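Side-chain contacts in putative glucosidase lplD, ALPHA-GALACTURONIDASE (Bacillus subtilis, PDB 3FEF), which hydrolyses alpha-1,4-di-galacturonate, its probable natural substrate, as an NAD- and manganese-dependent alpha-galacturonidase of glycoside hydrolase family 4: residues A[181-184]-A[185-189]; A[239-242]-A[243-247]; A[380-383]-A[384-387]. All blocks are in the same frame, centred on the assembly; numbering follows the deposited sequence.

Contact 1. Residues A[181-184]-A[185-189]; sequences EMVT and ERLGI
V183 joins L187 and I189 in a small apolar cluster where a helix runs out. The CG1 branch of V183, anti to the backbone N (chi1 170°), leans along the helix toward its C-terminal end; there it meets CG1 of I189 at 3.8 Å, the two side chains crossing at a slant, and CD1 of L187 at 4.1 Å. M182 and L187 also touch I223 of helix 220-231, so the helix end packs against that helix.

The charged pair lies within the last turn. R186, its chain bent at chi2 and chi3, swings NH1 to within 3.2 Å of E185 OE2 in a salt bridge, with the carboxylate oxygen tilted out of the guanidinium plane. Y231 OH bonds to the same OE2, so two partners fix this end of E185.

Backbone bonds carry the helix to its limit: L187 N reaches V183 O at 2.8 Å, and G188 N reaches T184 O at 2.7 Å. At G188 the chain leaves the helical conformation with positive phi (82°), and I189 O comes within 3.2 Å of T184 CA in a CA-H...O contact. Such a backbone favours glycine, making this a worked example of a glycine-terminated helix C-terminus.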
loop_
_atom_site.group_PDB
_atom_site.type_symbol
_atom_site.label_atom_id
_atom_site.label_comp_id
_atom_site.label_asym_id
_atom_site.label_seq_id
_atom_site.Cartn_x
_atom_site.Cartn_y
_atom_site.Cartn_z
ATOM N N GLU A 181 34.736 -9.770 -18.367
ATOM C CA GLU A 181 36.184 -9.933 -18.303
ATOM C C GLU A 181 36.636 -10.732 -17.081
ATOM O O GLU A 181 37.641 -11.459 -17.140
ATOM C CB GLU A 181 36.898 -8.585 -18.392
ATOM C CG GLU A 181 36.693 -7.918 -19.756
ATOM C CD GLU A 181 37.579 -6.724 -19.977
ATOM O OE1 GLU A 181 38.536 -6.524 -19.200
ATOM O OE2 GLU A 181 37.308 -5.971 -20.932
HETATM N N MSE A 182 35.878 -10.619 -15.993
HETATM C CA MSE A 182 36.167 -11.378 -14.787
HETATM C C MSE A 182 35.951 -12.869 -15.031
HETATM O O MSE A 182 36.739 -13.693 -14.586
HETATM C CB MSE A 182 35.301 -10.884 -13.624
HETATM C CG MSE A 182 35.170 -11.859 -12.476
HETATM SE SE MSE A 182 33.658 -11.380 -11.282
HETATM C CE MSE A 182 32.213 -12.171 -12.345
ATOM N N VAL A 183 34.873 -13.200 -15.734
ATOM C CA VAL A 183 34.594 -14.568 -16.159
ATOM C C VAL A 183 35.769 -15.174 -16.942
ATOM O O VAL A 183 36.200 -16.292 -16.664
ATOM C CB VAL A 183 33.344 -14.618 -17.052
ATOM C CG1 VAL A 183 33.196 -15.991 -17.703
ATOM C CG2 VAL A 183 32.073 -14.231 -16.240
ATOM N N THR A 184 36.265 -14.438 -17.926
ATOM C CA THR A 184 37.436 -14.859 -18.670
ATOM C C THR A 184 38.662 -15.002 -17.764
ATOM O O THR A 184 39.348 -16.018 -17.789
ATOM C CB THR A 184 37.784 -13.862 -19.770
ATOM O OG1 THR A 184 36.672 -13.732 -20.655
ATOM C CG2 THR A 184 39.000 -14.350 -20.562
ATOM N N GLU A 185 38.936 -13.990 -16.958
ATOM C CA GLU A 185 40.114 -14.057 -16.110
ATOM C C GLU A 185 40.033 -15.070 -14.975
ATOM O O GLU A 185 41.048 -15.619 -14.581
ATOM C CB GLU A 185 40.477 -12.698 -15.541
ATOM C CG GLU A 185 41.889 -12.696 -15.010
ATOM C CD GLU A 185 42.022 -11.907 -13.746
ATOM O OE1 GLU A 185 41.959 -10.660 -13.827
ATOM O OE2 GLU A 185 42.200 -12.536 -12.673
ATOM N N ARG A 186 38.843 -15.316 -14.439
ATOM C CA ARG A 186 38.722 -16.202 -13.298
ATOM C C ARG A 186 38.469 -17.628 -13.765
ATOM O O ARG A 186 38.819 -18.582 -13.079
ATOM C CB ARG A 186 37.582 -15.767 -12.359
ATOM C CG ARG A 186 37.570 -14.292 -11.924
ATOM C CD ARG A 186 38.831 -13.885 -11.156
ATOM N NE ARG A 186 39.223 -14.887 -10.165
ATOM C CZ ARG A 186 40.444 -14.985 -9.652
ATOM N NH1 ARG A 186 41.397 -14.143 -10.032
ATOM N NH2 ARG A 186 40.715 -15.928 -8.758
ATOM N N LEU A 187 37.851 -17.776 -14.926
ATOM C CA LEU A 187 37.389 -19.087 -15.358
ATOM C C LEU A 187 38.070 -19.535 -16.632
ATOM O O LEU A 187 38.056 -20.716 -16.967
ATOM C CB LEU A 187 35.870 -19.089 -15.557
ATOM C CG LEU A 187 35.053 -18.531 -14.386
ATOM C CD1 LEU A 187 33.540 -18.637 -14.639
ATOM C CD2 LEU A 187 35.444 -19.218 -13.075
ATOM N N GLY A 188 38.666 -18.596 -17.349
ATOM C CA GLY A 188 39.376 -18.931 -18.579
ATOM C C GLY A 188 38.492 -19.070 -19.806
ATOM O O GLY A 188 38.983 -19.348 -20.900
ATOM N N ILE A 189 37.190 -18.867 -19.651
ATOM C CA ILE A 189 36.289 -18.996 -20.800
ATOM C C ILE A 189 35.832 -17.663 -21.388
ATOM O O ILE A 189 35.656 -16.677 -20.675
ATOM C CB ILE A 189 35.076 -19.869 -20.470
ATOM C CG1 ILE A 189 34.123 -19.150 -19.518
ATOM C CG2 ILE A 189 35.534 -21.191 -19.865
ATOM C CD1 ILE A 189 33.079 -20.075 -18.912
#

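Contact 2. Residues A[239-242]-A[243-247]; sequences EGEC and WRDSV
A thiol serves as the acceptor for a backbone amide: R244 N-H points at C242 SG, 3.6 Å away and nearly straight at 164°. The sulfur can do this because it stands anti to its own backbone N (chi1 173°), beside the carbonyl carbon, which brings it close to the amide of R244.

The backbone itself closes a type I beta turn from C242 to D245, with D245 N donating to C242 O at 2.8 Å. D245 then returns the bond with its side chain, since OD2 accepts C242 N-H at 2.9 Å, the donor standing well above the carboxylate plane. A backbone bond and a side-chain-to-backbone bond between the same two residues thereby tie the first and last positions of the turn in both directions. E241 OE1 is 4.9 Å from D245 OD2, a proximity of like charges that is probably mildly unfavourable.

The indole of W243 draws two neighbours. The sulfur of C242 lies 5.1 Å from the centroid of its five-membered ring, obliquely placed. R244 runs its extended chain across the indole: CG sits 3.8 Å above the ring plane over its centre, and further out W243 CZ2 lies 3.4 Å above the guanidinium plane.

W243 is also gripped by its surroundings, its N bonding to E237 OE2 and its O to H291 NE2, while the indole and imidazole rings meet at an incline. The turn thus occupies the surface loop leading from helix 220-231 to helix 253-262, with the indole tucked inward against H291 and K289.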
loop_
_atom_site.group_PDB
_atom_site.type_symbol
_atom_site.label_atom_id
_atom_site.label_comp_id
_atom_site.label_asym_id
_atom_site.label_seq_id
_atom_site.Cartn_x
_atom_site.Cartn_y
_atom_site.Cartn_z
ATOM N N GLU A 239 40.995 -5.088 -19.793
ATOM C CA GLU A 239 41.991 -5.455 -20.804
ATOM C C GLU A 239 42.436 -4.255 -21.639
ATOM O O GLU A 239 41.607 -3.532 -22.194
ATOM C CB GLU A 239 41.438 -6.545 -21.737
ATOM N N GLY A 240 43.750 -4.051 -21.716
ATOM C CA GLY A 240 44.319 -3.001 -22.559
ATOM C C GLY A 240 43.980 -1.582 -22.131
ATOM O O GLY A 240 43.948 -0.666 -22.951
ATOM N N GLU A 241 43.726 -1.395 -20.840
ATOM C CA GLU A 241 43.386 -0.075 -20.314
ATOM C C GLU A 241 44.236 0.277 -19.106
ATOM O O GLU A 241 44.806 -0.596 -18.440
ATOM C CB GLU A 241 41.927 -0.025 -19.878
ATOM C CG GLU A 241 40.940 0.318 -20.952
ATOM C CD GLU A 241 39.733 1.001 -20.363
ATOM O OE1 GLU A 241 39.801 1.366 -19.161
ATOM O OE2 GLU A 241 38.727 1.174 -21.087
ATOM N N CYS A 242 44.293 1.570 -18.817
ATOM C CA CYS A 242 44.928 2.058 -17.609
ATOM C C CYS A 242 44.013 3.103 -16.993
ATOM O O CYS A 242 43.515 3.980 -17.688
ATOM C CB CYS A 242 46.285 2.678 -17.934
ATOM S SG CYS A 242 47.027 3.475 -16.507
ATOM N N TRP A 243 43.790 3.031 -15.693
ATOM C CA TRP A 243 42.826 3.944 -15.082
ATOM C C TRP A 243 43.163 5.430 -15.318
ATOM O O TRP A 243 42.282 6.273 -15.199
ATOM C CB TRP A 243 42.647 3.646 -13.587
ATOM C CG TRP A 243 43.826 4.007 -12.743
ATOM C CD1 TRP A 243 44.914 3.226 -12.473
ATOM C CD2 TRP A 243 44.028 5.242 -12.034
ATOM N NE1 TRP A 243 45.786 3.906 -11.640
ATOM C CE2 TRP A 243 45.261 5.144 -11.362
ATOM C CE3 TRP A 243 43.285 6.428 -11.914
ATOM C CZ2 TRP A 243 45.772 6.188 -10.576
ATOM C CZ3 TRP A 243 43.785 7.455 -11.141
ATOM C CH2 TRP A 243 45.021 7.334 -10.479
ATOM N N ARG A 244 44.422 5.741 -15.658
ATOM C CA ARG A 244 44.834 7.124 -15.930
ATOM C C ARG A 244 44.540 7.574 -17.352
ATOM O O ARG A 244 44.693 8.740 -17.654
ATOM C CB ARG A 244 46.329 7.340 -15.702
ATOM C CG ARG A 244 46.822 7.092 -14.307
ATOM C CD ARG A 244 48.338 7.254 -14.244
ATOM N NE ARG A 244 48.882 6.592 -13.067
ATOM C CZ ARG A 244 48.896 7.135 -11.855
ATOM N NH1 ARG A 244 49.396 6.461 -10.822
ATOM N NH2 ARG A 244 48.403 8.351 -11.675
ATOM N N ASP A 245 44.149 6.662 -18.230
ATOM C CA ASP A 245 43.938 7.035 -19.627
ATOM C C ASP A 245 43.018 8.249 -19.774
ATOM O O ASP A 245 43.278 9.122 -20.590
ATOM C CB ASP A 245 43.394 5.862 -20.470
ATOM C CG ASP A 245 44.342 4.667 -20.518
ATOM O OD1 ASP A 245 45.542 4.826 -20.187
ATOM O OD2 ASP A 245 43.878 3.560 -20.888
ATOM N N SER A 246 41.939 8.304 -19.001
ATOM C CA SER A 246 41.031 9.442 -19.078
ATOM C C SER A 246 40.249 9.628 -17.790
ATOM O O SER A 246 40.268 8.765 -16.913
ATOM C CB SER A 246 40.053 9.259 -20.222
ATOM O OG SER A 246 39.007 8.398 -19.818
ATOM N N VAL A 247 39.556 10.757 -17.684
ATOM C CA VAL A 247 38.721 11.027 -16.516
ATOM C C VAL A 247 37.584 10.002 -16.382
ATOM O O VAL A 247 36.946 9.906 -15.339
ATOM C CB VAL A 247 38.142 12.458 -16.552
ATOM C CG1 VAL A 247 39.235 13.450 -16.865
ATOM C CG2 VAL A 247 37.024 12.570 -17.568
#

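Contact 3. Residues A[380-383]-A[384-387]; sequences ALPK and GVEM
K383 and E386 form the charged contact, with NZ 2.8 Å from OE2 in a hydrogen-bonded salt bridge. The lysine chain turns at two successive torsions (chi2 63°, chi3 61°), curling so that NZ comes beside the E386 carboxylate at the flank of the helix start; its ammonium approaches the oxygen from above the carboxylate plane, 39° out of it.

The other carboxylate oxygen is served by water and an amide. One water accepts from L381 N at 2.8 Å and donates to E386 OE1. A second donates to L381 O and, at 2.7 Å, to E386 OE1, with a weak link to K383 NZ. N355 ND2 completes the set, so three donors meet at OE1 while the lysine holds OE2, and the group is fixed in rotation. Lysine and helix start together would be expected to favour the ionised form. A leucine in place of E386 would probably leave the K383 ammonium without its counter-charge and deprive both waters and N355 of their shared acceptor.

Backbone bonds begin the helix at P382, the N-cap: E386 N reaches P382 O at 2.8 Å, nearly along the C=O axis, and M387 N follows to K383 O at 2.9 Å.

Apolar contacts brace the cap. V385 CG1 meets L381 CD2 at 4.0 Å, the side chains crossing at about a right angle, whereas CG2 lies 3.9 Å from P382 CB, that pair running side by side.

The loop after strand 372-375 thus passes into helix 383-405. L381 and V385 pack on W209 of strand 207-215, V385 also on F207, while K383 touches L410, and M387 touches A398, both residues of a second subunit.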
loop_
_atom_site.group_PDB
_atom_site.type_symbol
_atom_site.label_atom_id
_atom_site.label_comp_id
_atom_site.label_asym_id
_atom_site.label_seq_id
_atom_site.Cartn_x
_atom_site.Cartn_y
_atom_site.Cartn_z
ATOM N N ALA A 380 14.587 -6.392 -3.479
ATOM C CA ALA A 380 15.116 -5.381 -2.564
ATOM C C ALA A 380 16.614 -5.117 -2.751
ATOM O O ALA A 380 17.369 -5.996 -3.136
ATOM C CB ALA A 380 14.864 -5.813 -1.076
ATOM N N LEU A 381 17.038 -3.905 -2.417
ATOM C CA LEU A 381 18.454 -3.570 -2.311
ATOM C C LEU A 381 18.989 -4.094 -0.986
ATOM O O LEU A 381 18.213 -4.463 -0.121
ATOM C CB LEU A 381 18.598 -2.048 -2.361
ATOM C CG LEU A 381 18.202 -1.413 -3.720
ATOM C CD1 LEU A 381 17.755 0.046 -3.544
ATOM C CD2 LEU A 381 19.360 -1.511 -4.698
ATOM N N PRO A 382 20.319 -4.150 -0.818
ATOM C CA PRO A 382 20.820 -4.336 0.553
ATOM C C PRO A 382 20.281 -3.213 1.439
ATOM O O PRO A 382 20.096 -2.089 0.970
ATOM C CB PRO A 382 22.332 -4.165 0.406
ATOM C CG PRO A 382 22.622 -4.562 -1.013
ATOM C CD PRO A 382 21.391 -4.180 -1.826
ATOM N N LYS A 383 20.072 -3.505 2.716
ATOM C CA LYS A 383 19.417 -2.565 3.612
ATOM C C LYS A 383 20.156 -1.213 3.698
ATOM O O LYS A 383 19.535 -0.134 3.596
ATOM C CB LYS A 383 19.223 -3.205 4.989
ATOM C CG LYS A 383 18.601 -2.269 6.029
ATOM C CD LYS A 383 17.204 -1.853 5.640
ATOM C CE LYS A 383 16.294 -3.074 5.526
ATOM N NZ LYS A 383 15.014 -2.666 4.861
ATOM N N GLY A 384 21.480 -1.266 3.830
ATOM C CA GLY A 384 22.285 -0.034 3.842
ATOM C C GLY A 384 22.102 0.809 2.583
ATOM O O GLY A 384 22.071 2.040 2.629
ATOM N N VAL A 385 21.985 0.133 1.452
ATOM C CA VAL A 385 21.875 0.811 0.163
ATOM C C VAL A 385 20.483 1.392 0.025
ATOM O O VAL A 385 20.310 2.476 -0.512
ATOM C CB VAL A 385 22.166 -0.174 -0.992
ATOM C CG1 VAL A 385 21.938 0.477 -2.340
ATOM C CG2 VAL A 385 23.591 -0.653 -0.880
ATOM N N GLU A 386 19.494 0.662 0.535
ATOM C CA GLU A 386 18.103 1.092 0.465
ATOM C C GLU A 386 17.867 2.335 1.350
ATOM O O GLU A 386 17.119 3.241 0.991
ATOM C CB GLU A 386 17.186 -0.079 0.864
ATOM C CG GLU A 386 15.735 0.268 1.111
ATOM C CD GLU A 386 14.991 -0.883 1.773
ATOM O OE1 GLU A 386 14.807 -1.963 1.153
ATOM O OE2 GLU A 386 14.589 -0.714 2.933
HETATM N N MSE A 387 18.528 2.393 2.492
HETATM C CA MSE A 387 18.475 3.597 3.317
HETATM C C MSE A 387 19.040 4.813 2.576
HETATM O O MSE A 387 18.458 5.898 2.576
HETATM C CB MSE A 387 19.228 3.381 4.632
HETATM C CG MSE A 387 18.566 2.380 5.573
HETATM SE SE MSE A 387 19.860 1.617 6.848
HETATM C CE MSE A 387 20.531 3.297 7.566
HETATM O O HOH W 1 15.183 -2.147 -1.283
HETATM O O HOH W 2 16.535 -3.799 2.052
#

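How the contacts relate
Contacts 1 and 2 are neighbours in space, their centres about 20 Å apart, and are joined by a probable hydrogen bond of 2.9 Å from E239 N to E181 OE1, which ties the end of helix 171-187 to the loop of contact 2. Contact 3 stands apart: its nearest atoms are about 17 Å from contact 1 and about 22 Å from contact 2. The magnesium ion is bound by C169 and H206. E241 of contact 2 has its side chain about 12 Å from that of H170, the proton donor by similarity; V385 of contact 3 is likewise about 12 Å from H206, side chain to side chain. Contact 1 lies away from these sites.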